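Side-chain contact in phosphate transporter (Thermotoga maritima MSB8, PDB 6L85), which probably imports inorganic phosphate across the membrane, driven by sodium ions, as a bacterial relative of the human SLC20 carriers: residues 324-329 and 355-360. Numbering follows the deposited sequence.
Sequences FTVDFS and TGVGFA. With NA (sodium ion), chain S.
V326, on helix 320-339, and V357, in the last turn of helix 346-357, have CA atoms 7.1 Å apart, the nearest such pair of the two segments. V357 points toward helix 320-339 and sets one methyl against each of two neighbouring residues there. Its CG1 meets the methyl of T325, with V357 CG1 3.6 Å from T325 CG2; the two side chains lie alongside and run in opposite senses. Its CG2 meets V326, with V357 CG2 3.6 Å from V326 CG2. This pair meets nearly perpendicular, and V326 CG2 also approaches V357 CG1. A chi1 of -66° puts T325 OG1 beside the backbone N and CG2 anti to that N, and CG2 is the branch that meets V357. The T325 hydroxyl is bonded to the carbonyl of S321, one turn earlier. No hydrogen bond joins the two segments; methyl groups make the contact between them.

S329 OG donates to T325 O at 2.8 Å, and S329 N reaches the same oxygen from the opposite face of its carbonyl plane. V357 is also tied back to helix 320-339, as its carbonyl accepts from R322 NE. G358 then leaves the helix with positive phi (112°).

D327 follows V326 but serves another side of the helix. D327 OD2 binds a sodium ion at 2.2 Å, and T29 OG1, Q243 O and S247 OG bind the same ion. The arrangement is helix-helix packing in an all-helical membrane transporter: one side of helix 320-339 holds the end of helix 346-357, and another supplies a sodium ligand.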
loop_
_atom_site.group_PDB
_atom_site.type_symbol
_atom_site.label_atom_id
_atom_site.label_comp_id
_atom_site.label_asym_id
_atom_site.label_seq_id
_atom_site.Cartn_x
_atom_site.Cartn_y
_atom_site.Cartn_z
ATOM N N PHE B 324 4.763 -20.926 5.680
ATOM C CA PHE B 324 3.902 -20.296 4.684
ATOM C C PHE B 324 2.426 -20.591 4.949
ATOM O O PHE B 324 1.589 -19.674 4.967
ATOM C CB PHE B 324 4.315 -20.800 3.297
ATOM C CG PHE B 324 3.546 -20.189 2.147
ATOM C CD1 PHE B 324 3.994 -19.022 1.539
ATOM C CD2 PHE B 324 2.403 -20.811 1.640
ATOM C CE1 PHE B 324 3.309 -18.464 0.460
ATOM C CE2 PHE B 324 1.721 -20.268 0.566
ATOM C CZ PHE B 324 2.176 -19.084 -0.025
ATOM N N THR B 325 2.090 -21.881 5.134
ATOM C CA THR B 325 0.698 -22.293 5.353
ATOM C C THR B 325 0.140 -21.753 6.675
ATOM O O THR B 325 -1.010 -21.309 6.739
ATOM C CB THR B 325 0.617 -23.828 5.302
ATOM O OG1 THR B 325 0.932 -24.267 3.973
ATOM C CG2 THR B 325 -0.785 -24.351 5.669
ATOM N N VAL B 326 0.945 -21.790 7.736
ATOM C CA VAL B 326 0.519 -21.318 9.051
ATOM C C VAL B 326 0.193 -19.834 8.998
ATOM O O VAL B 326 -0.835 -19.379 9.519
ATOM C CB VAL B 326 1.620 -21.606 10.093
ATOM C CG1 VAL B 326 1.440 -20.746 11.365
ATOM C CG2 VAL B 326 1.659 -23.087 10.425
ATOM N N ASP B 327 1.078 -19.059 8.372
ATOM C CA ASP B 327 0.847 -17.626 8.244
ATOM C C ASP B 327 -0.386 -17.330 7.413
ATOM O O ASP B 327 -1.229 -16.511 7.807
ATOM C CB ASP B 327 2.054 -16.953 7.605
ATOM C CG ASP B 327 3.263 -16.938 8.504
ATOM O OD1 ASP B 327 3.109 -17.096 9.736
ATOM O OD2 ASP B 327 4.378 -16.742 7.967
ATOM N N PHE B 328 -0.488 -17.946 6.228
ATOM C CA PHE B 328 -1.654 -17.689 5.392
ATOM C C PHE B 328 -2.943 -17.958 6.158
ATOM O O PHE B 328 -3.866 -17.126 6.157
ATOM C CB PHE B 328 -1.611 -18.534 4.120
ATOM C CG PHE B 328 -2.721 -18.199 3.153
ATOM C CD1 PHE B 328 -3.991 -18.741 3.312
ATOM C CD2 PHE B 328 -2.510 -17.282 2.129
ATOM C CE1 PHE B 328 -5.027 -18.405 2.432
ATOM C CE2 PHE B 328 -3.518 -16.952 1.251
ATOM C CZ PHE B 328 -4.785 -17.509 1.404
ATOM N N SER B 329 -3.022 -19.119 6.828
ATOM C CA SER B 329 -4.260 -19.487 7.513
ATOM C C SER B 329 -4.543 -18.560 8.683
ATOM O O SER B 329 -5.703 -18.208 8.934
ATOM C CB SER B 329 -4.185 -20.937 7.998
ATOM O OG SER B 329 -3.809 -21.783 6.921
ATOM N N THR B 355 -0.835 -26.335 15.075
ATOM C CA THR B 355 -1.287 -27.694 15.367
ATOM C C THR B 355 -1.969 -28.312 14.152
ATOM O O THR B 355 -1.911 -29.530 13.955
ATOM C CB THR B 355 -2.220 -27.736 16.591
ATOM O OG1 THR B 355 -3.535 -27.313 16.232
ATOM C CG2 THR B 355 -1.708 -26.859 17.705
ATOM N N GLY B 356 -2.573 -27.487 13.301
ATOM C CA GLY B 356 -3.218 -28.010 12.108
ATOM C C GLY B 356 -2.245 -28.462 11.031
ATOM O O GLY B 356 -2.564 -29.362 10.246
ATOM N N VAL B 357 -1.070 -27.830 10.933
ATOM C CA VAL B 357 -0.107 -28.327 9.943
ATOM C C VAL B 357 0.748 -29.461 10.472
ATOM O O VAL B 357 1.537 -30.038 9.711
ATOM C CB VAL B 357 0.929 -27.317 9.412
ATOM C CG1 VAL B 357 0.282 -26.320 8.485
ATOM C CG2 VAL B 357 1.708 -26.674 10.562
ATOM N N GLY B 358 0.640 -29.785 11.744
ATOM C CA GLY B 358 1.544 -30.783 12.271
ATOM C C GLY B 358 2.494 -30.111 13.240
ATOM O O GLY B 358 2.953 -28.983 13.024
ATOM N N PHE B 359 2.783 -30.806 14.329
ATOM C CA PHE B 359 3.711 -30.327 15.337
ATOM C C PHE B 359 4.783 -31.392 15.508
ATOM O O PHE B 359 4.470 -32.534 15.870
ATOM C CB PHE B 359 2.988 -30.041 16.664
ATOM C CG PHE B 359 2.112 -31.175 17.148
ATOM C CD1 PHE B 359 0.789 -31.275 16.730
ATOM C CD2 PHE B 359 2.607 -32.134 18.028
ATOM C CE1 PHE B 359 -0.021 -32.320 17.173
ATOM C CE2 PHE B 359 1.807 -33.184 18.473
ATOM C CZ PHE B 359 0.490 -33.277 18.047
ATOM N N ALA B 360 6.037 -31.049 15.187
ATOM C CA ALA B 360 7.124 -31.954 15.550
ATOM C C ALA B 360 7.051 -32.283 17.043
ATOM O O ALA B 360 6.993 -33.459 17.418
ATOM C CB ALA B 360 8.492 -31.380 15.144
HETATM NA NA NA S . 6.496 -16.310 7.501
#